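Local atomic coordinates of phosphoribosylaminoimidazole-succinocarboxamide synthase (Thermotoga maritima, PDB entry 1KUT), a protein that catalyses the ATP-dependent joining of L-aspartate to carboxyaminoimidazole ribonucleotide, giving SAICAR, a step of de novo purine biosynthesis. Residues L88-A91 with G92-R96; A136-K139 with Q140-M144; R218-L221 with E222-S226. All coordinates share one frame; numbering follows the deposited sequence.

Contact 1: residues L88-A91 with G92-R96; sequences LKKA and GSFVR
Lys-90 lays its aliphatic stem against the ring of Phe-94, four residues on, just after strand 78-87, where the chain turns into a short helix. Its CB begins the contact, touching both Phe-94 CD2, at 4.0 Å, and Val-95 CG1. CG comes nearest, 3.7 Å from Phe-94 CE2, and meets the ring at a slant. CD is still in touch, 4.2 Å from Phe-94 CE2, after which the extended chain carries CE and NZ away from the ring. The amino group ends in a salt bridge with Glu-104. A lysine suits the place because its methylenes can pack on an aromatic ring while its charge reaches an acid beyond.

Phe-94 is held from the backbone as well: its N donates to Ala-91 O over 3.2 Å. With its CG anti to the backbone N (chi1 -173°), the ring is carried to the side where the Lys-90 stem lies. Tyr-98 meets this ring edge-to-face, and Leu-110 of strand 105-115 also touches it. A serine in place of Phe-94 would probably take away the surface on which CG and CD of Lys-90 lie and leave Tyr-98 without its ring partner.

The methyl CG1 of Val-95 rests 4.0 Å from Lys-90 C. At the start of 92-96, Gly-92 turns the chain with a positive phi of 61°, a value that glycine adopts easily; a CB there would run into Ala-91 O. The arrangement is that of a strand-to-helix turn, in which the buried Ala-91 offers its carbonyl to the first turn of helix 93-98, the helix that follows strand 78-87 of the six-stranded antiparallel sheet.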
# COMPACT_ATOMS: atom_id res chain seq x y z
N LEU B 88 10.21 -1.53 -13.02
CA LEU B 88 10.35 -1.03 -14.37
C LEU B 88 9.51 -1.93 -15.26
O LEU B 88 9.02 -1.50 -16.31
CB LEU B 88 11.82 -1.10 -14.80
CG LEU B 88 12.66 0.18 -14.79
CD1 LEU B 88 12.35 1.00 -13.57
CD2 LEU B 88 14.13 -0.18 -14.82
N LYS B 89 9.34 -3.17 -14.83
CA LYS B 89 8.56 -4.14 -15.58
C LYS B 89 7.69 -4.92 -14.62
O LYS B 89 8.06 -5.11 -13.46
CB LYS B 89 9.46 -5.11 -16.34
CG LYS B 89 10.34 -4.45 -17.41
CD LYS B 89 10.98 -5.49 -18.31
CE LYS B 89 11.98 -4.86 -19.29
NZ LYS B 89 11.41 -3.72 -20.06
N LYS B 90 6.54 -5.37 -15.10
CA LYS B 90 5.60 -6.11 -14.28
C LYS B 90 6.14 -7.48 -13.93
O LYS B 90 6.41 -8.29 -14.82
CB LYS B 90 4.26 -6.29 -15.02
CG LYS B 90 3.55 -5.01 -15.41
CD LYS B 90 2.26 -5.36 -16.16
CE LYS B 90 1.54 -4.12 -16.70
NZ LYS B 90 0.44 -4.49 -17.65
N ALA B 91 6.28 -7.76 -12.64
CA ALA B 91 6.79 -9.05 -12.20
C ALA B 91 6.53 -9.32 -10.73
O ALA B 91 6.25 -8.39 -9.96
CB ALA B 91 8.27 -9.12 -12.47
N GLY B 92 6.60 -10.59 -10.35
CA GLY B 92 6.40 -10.98 -8.96
C GLY B 92 5.06 -10.68 -8.29
O GLY B 92 3.99 -11.01 -8.82
N SER B 93 5.13 -10.09 -7.10
CA SER B 93 3.95 -9.76 -6.33
C SER B 93 3.13 -8.71 -7.07
O SER B 93 1.96 -8.47 -6.73
CB SER B 93 4.35 -9.20 -4.98
OG SER B 93 4.93 -7.91 -5.13
N PHE B 94 3.72 -8.09 -8.08
CA PHE B 94 2.99 -7.07 -8.82
C PHE B 94 1.96 -7.72 -9.73
O PHE B 94 0.86 -7.20 -9.88
CB PHE B 94 3.91 -6.18 -9.65
CG PHE B 94 3.19 -5.02 -10.30
CD1 PHE B 94 3.00 -3.82 -9.62
CD2 PHE B 94 2.64 -5.15 -11.58
CE1 PHE B 94 2.29 -2.78 -10.20
CE2 PHE B 94 1.93 -4.11 -12.17
CZ PHE B 94 1.75 -2.93 -11.48
N VAL B 95 2.31 -8.83 -10.36
CA VAL B 95 1.35 -9.49 -11.24
C VAL B 95 0.31 -10.23 -10.40
O VAL B 95 -0.86 -10.32 -10.78
CB VAL B 95 2.05 -10.46 -12.21
CG1 VAL B 95 2.81 -9.67 -13.27
CG2 VAL B 95 3.02 -11.37 -11.46
N ARG B 96 0.72 -10.73 -9.24
CA ARG B 96 -0.21 -11.44 -8.38
C ARG B 96 -1.23 -10.51 -7.71
O ARG B 96 -2.27 -10.97 -7.23
CB ARG B 96 0.56 -12.22 -7.31
CG ARG B 96 1.55 -13.23 -7.89
CD ARG B 96 1.94 -14.27 -6.87
NE ARG B 96 2.64 -13.69 -5.72
CZ ARG B 96 3.93 -13.35 -5.71
NH1 ARG B 96 4.69 -13.52 -6.80
NH2 ARG B 96 4.46 -12.82 -4.61

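Contact 2: residues A136-K139 with Q140-M144; sequences ATKK and QAEKM
Thr-137 and Gln-140 grip each other in both directions. The backbone N of Gln-140 donates to Thr-137 OG1 over 3.0 Å in a nearly straight bond (169°), and Thr-137 N returns a bond of 3.0 Å to Gln-140 OE1. This is a capping box, with Thr-137 at the N-cap of helix 138-160. Threonine suits the place because its hydroxyl oxygen sits between the backbone N and the carbonyl carbon (chi1 78°), turned toward the amides of the first helical turn; Lys-139 N adds a second, weak bond to it. Glutamine is long enough to reach back, and its CG passes close to OG1 while its OE1 also nears the CA of Ala-136.

Behind the box, Thr-137 O receives Ala-141 N at 2.8 Å, the first of the regular helical bonds, and Lys-138 O and Lys-139 O take the next two. On the buried side the methyl of Ala-136 touches the selenomethionine methyl, CB to Met-144 CE at 3.8 Å, and Phe-80 of strand 78-87 lies against both. Ala-141, whose small side chain lets helix 127-132 come close, touches Val-127 and Leu-130, and Glu-131 of the same helix accepts a bond from Lys-138 N.

On the outer side Lys-139 and Lys-143 converge, with NZ to NZ at 3.3 Å. Two ammonium groups so near would probably repel, and the amines may share less than two full charges or be imprecisely placed. At the cap, Thr-137 OG1 takes first-turn amides that have no helical carbonyl a turn before them, and Gln-140 OE1 takes the N-cap amide, which fixes where the helix starts.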
# COMPACT_ATOMS: atom_id res chain seq x y z
N ALA B 136 8.69 7.75 8.89
CA ALA B 136 9.40 8.74 8.10
C ALA B 136 8.51 9.96 7.85
O ALA B 136 7.28 9.88 7.96
CB ALA B 136 9.81 8.13 6.77
N THR B 137 9.12 11.09 7.51
CA THR B 137 8.36 12.30 7.24
C THR B 137 8.07 12.37 5.76
O THR B 137 8.70 11.68 4.95
CB THR B 137 9.14 13.56 7.64
OG1 THR B 137 10.12 13.85 6.63
CG2 THR B 137 9.82 13.35 8.98
N LYS B 138 7.10 13.20 5.40
CA LYS B 138 6.72 13.36 4.01
C LYS B 138 7.94 13.75 3.18
O LYS B 138 8.06 13.37 2.01
CB LYS B 138 5.63 14.43 3.92
CG LYS B 138 4.55 14.15 2.91
CD LYS B 138 5.07 14.25 1.50
CE LYS B 138 3.97 14.75 0.58
NZ LYS B 138 3.37 16.02 1.11
N LYS B 139 8.86 14.50 3.78
CA LYS B 139 10.07 14.96 3.09
C LYS B 139 11.08 13.83 2.90
O LYS B 139 11.65 13.67 1.83
CB LYS B 139 10.75 16.10 3.86
CG LYS B 139 12.10 16.53 3.27
CD LYS B 139 12.79 17.56 4.17
CE LYS B 139 14.25 17.82 3.77
NZ LYS B 139 14.39 18.48 2.44
N GLN B 140 11.29 13.05 3.96
CA GLN B 140 12.22 11.94 3.89
C GLN B 140 11.69 10.92 2.88
O GLN B 140 12.42 10.44 2.02
CB GLN B 140 12.37 11.30 5.26
CG GLN B 140 12.65 12.31 6.36
CD GLN B 140 12.89 11.66 7.70
OE1 GLN B 140 12.08 10.86 8.16
NE2 GLN B 140 14.01 12.00 8.33
N ALA B 141 10.40 10.60 2.99
CA ALA B 141 9.77 9.65 2.10
C ALA B 141 9.98 10.06 0.66
O ALA B 141 10.35 9.23 -0.18
CB ALA B 141 8.29 9.54 2.40
N GLU B 142 9.74 11.34 0.37
CA GLU B 142 9.89 11.85 -0.99
C GLU B 142 11.35 11.81 -1.46
O GLU B 142 11.62 11.64 -2.64
CB GLU B 142 9.34 13.27 -1.09
CG GLU B 142 8.65 13.58 -2.42
CD GLU B 142 7.49 12.64 -2.73
OE1 GLU B 142 6.89 12.09 -1.77
OE2 GLU B 142 7.16 12.44 -3.92
N LYS B 143 12.28 11.98 -0.53
CA LYS B 143 13.70 11.91 -0.87
C LYS B 143 14.00 10.46 -1.28
O LYS B 143 14.57 10.21 -2.34
CB LYS B 143 14.56 12.28 0.34
CG LYS B 143 14.67 13.78 0.58
CD LYS B 143 15.58 14.12 1.75
CE LYS B 143 15.85 15.62 1.79
NZ LYS B 143 16.60 16.03 3.01
N MSE B 144 13.59 9.52 -0.43
CA MSE B 144 13.80 8.10 -0.68
C MSE B 144 13.24 7.69 -2.02
O MSE B 144 13.82 6.86 -2.69
CB MSE B 144 13.16 7.24 0.42
CG MSE B 144 13.94 7.28 1.68
SE MSE B 144 13.26 5.97 2.86
CE MSE B 144 11.90 7.06 3.77

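Contact 3: residues R218-L221 with E222-S226; sequences REVL and ELCRS
Arg-218 begins the contact through its backbone: its O takes the N-H of Glu-222 at 3.0 Å in an almost straight bond (177°), and Glu-222 CG folds back over the same oxygen. Its guanidinium leads away to a salt bridge with Asp-212. Glu-219 O accepts from Leu-223 N, while its carboxylate pairs with Arg-208 of the preceding helix, so a long acid suits this place.

Val-220 is buried; its O binds Cys-224 N at 2.8 Å, and its CG1 meets Cys-224 SG at 4.2 Å. These i to i+4 pairs are the regular pattern of an alpha-helix, here the C-terminal helix 214-229, whose inner stripe packs on helices 39-55 and 138-160: Cys-224 touches Leu-50 and Phe-159, and Leu-223 also touches Phe-159.

Leu-221 gives its O to Arg-225 N and its branched end to the arginine's side chain. With CG anti to the backbone N (chi1 -179°), the leucine reaches alongside Arg-225, and CD2 lies over one face of the guanidinium, offset toward the rim, 3.8 Å from Arg-225 NH2. Leu-221 also touches Thr-46 of helix 39-55, whose Glu-45 forms a salt bridge with Arg-225 NE.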
# COMPACT_ATOMS: atom_id res chain seq x y z
N ARG B 218 27.22 -15.72 -10.30
CA ARG B 218 28.52 -15.68 -10.94
C ARG B 218 28.43 -14.83 -12.20
O ARG B 218 29.29 -13.98 -12.43
CB ARG B 218 29.01 -17.09 -11.28
CG ARG B 218 29.35 -17.96 -10.06
CD ARG B 218 30.13 -19.21 -10.47
NE ARG B 218 29.48 -19.93 -11.56
CZ ARG B 218 28.62 -20.94 -11.40
NH1 ARG B 218 28.30 -21.38 -10.19
NH2 ARG B 218 28.06 -21.50 -12.47
N GLU B 219 27.39 -15.05 -12.99
CA GLU B 219 27.19 -14.30 -14.23
C GLU B 219 27.02 -12.80 -13.96
O GLU B 219 27.63 -11.97 -14.64
CB GLU B 219 25.98 -14.85 -15.01
CG GLU B 219 26.26 -16.18 -15.74
CD GLU B 219 25.06 -16.73 -16.52
OE1 GLU B 219 25.19 -17.82 -17.12
OE2 GLU B 219 23.99 -16.08 -16.53
N VAL B 220 26.20 -12.45 -12.97
CA VAL B 220 26.03 -11.02 -12.63
C VAL B 220 27.37 -10.39 -12.27
O VAL B 220 27.74 -9.34 -12.81
CB VAL B 220 25.05 -10.83 -11.45
CG1 VAL B 220 25.04 -9.37 -11.01
CG2 VAL B 220 23.65 -11.25 -11.86
N LEU B 221 28.11 -11.02 -11.36
CA LEU B 221 29.41 -10.49 -10.97
C LEU B 221 30.32 -10.24 -12.17
O LEU B 221 30.78 -9.11 -12.37
CB LEU B 221 30.12 -11.42 -9.98
CG LEU B 221 31.49 -10.92 -9.49
CD1 LEU B 221 31.35 -9.52 -8.90
CD2 LEU B 221 32.05 -11.88 -8.43
N GLU B 222 30.57 -11.28 -12.97
CA GLU B 222 31.45 -11.15 -14.14
C GLU B 222 30.99 -9.98 -14.98
O GLU B 222 31.78 -9.19 -15.50
CB GLU B 222 31.41 -12.42 -14.99
CG GLU B 222 31.59 -13.70 -14.19
CD GLU B 222 31.53 -14.96 -15.07
OE1 GLU B 222 30.54 -15.13 -15.83
OE2 GLU B 222 32.48 -15.78 -14.98
N LEU B 223 29.68 -9.87 -15.13
CA LEU B 223 29.07 -8.79 -15.88
C LEU B 223 29.47 -7.44 -15.28
O LEU B 223 29.93 -6.55 -15.99
CB LEU B 223 27.56 -8.98 -15.86
CG LEU B 223 26.68 -7.96 -16.55
CD1 LEU B 223 25.33 -8.59 -16.80
CD2 LEU B 223 26.54 -6.73 -15.68
N CYS B 224 29.30 -7.30 -13.97
CA CYS B 224 29.66 -6.05 -13.31
C CYS B 224 31.15 -5.76 -13.41
O CYS B 224 31.55 -4.61 -13.61
CB CYS B 224 29.21 -6.08 -11.85
SG CYS B 224 27.39 -6.01 -11.66
N ARG B 225 31.97 -6.79 -13.28
CA ARG B 225 33.42 -6.61 -13.40
C ARG B 225 33.75 -6.09 -14.79
O ARG B 225 34.53 -5.14 -14.96
CB ARG B 225 34.15 -7.94 -13.17
CG ARG B 225 34.21 -8.38 -11.72
CD ARG B 225 34.90 -9.73 -11.58
NE ARG B 225 35.13 -10.10 -10.19
CZ ARG B 225 35.58 -11.29 -9.79
NH1 ARG B 225 35.83 -12.22 -10.69
NH2 ARG B 225 35.79 -11.54 -8.51
N SER B 226 33.14 -6.71 -15.79
CA SER B 226 33.37 -6.34 -17.19
C SER B 226 33.06 -4.87 -17.47
O SER B 226 33.92 -4.12 -17.97
CB SER B 226 32.52 -7.22 -18.11
OG SER B 226 32.95 -7.08 -19.44

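Overall arrangement
From the N terminus the chain meets the contacts in series: none encloses or crosses another, and each closes just a local turn. Contact 1 comes first, where strand 78-87 gives way to helix 93-98 at the sheet of six strands. Contact 2 starts helix 138-160 and sets it against helix 127-132 and the same sheet. Contact 3 lies in the C-terminal helix 214-229, which packs on helix 39-55 and on the later part of helix 138-160. That long helix is the common thread: Leu-88 touches it too. Contacts 2 and 3 fall on opposite sides of the chain's centre, about 33 Å apart between centres.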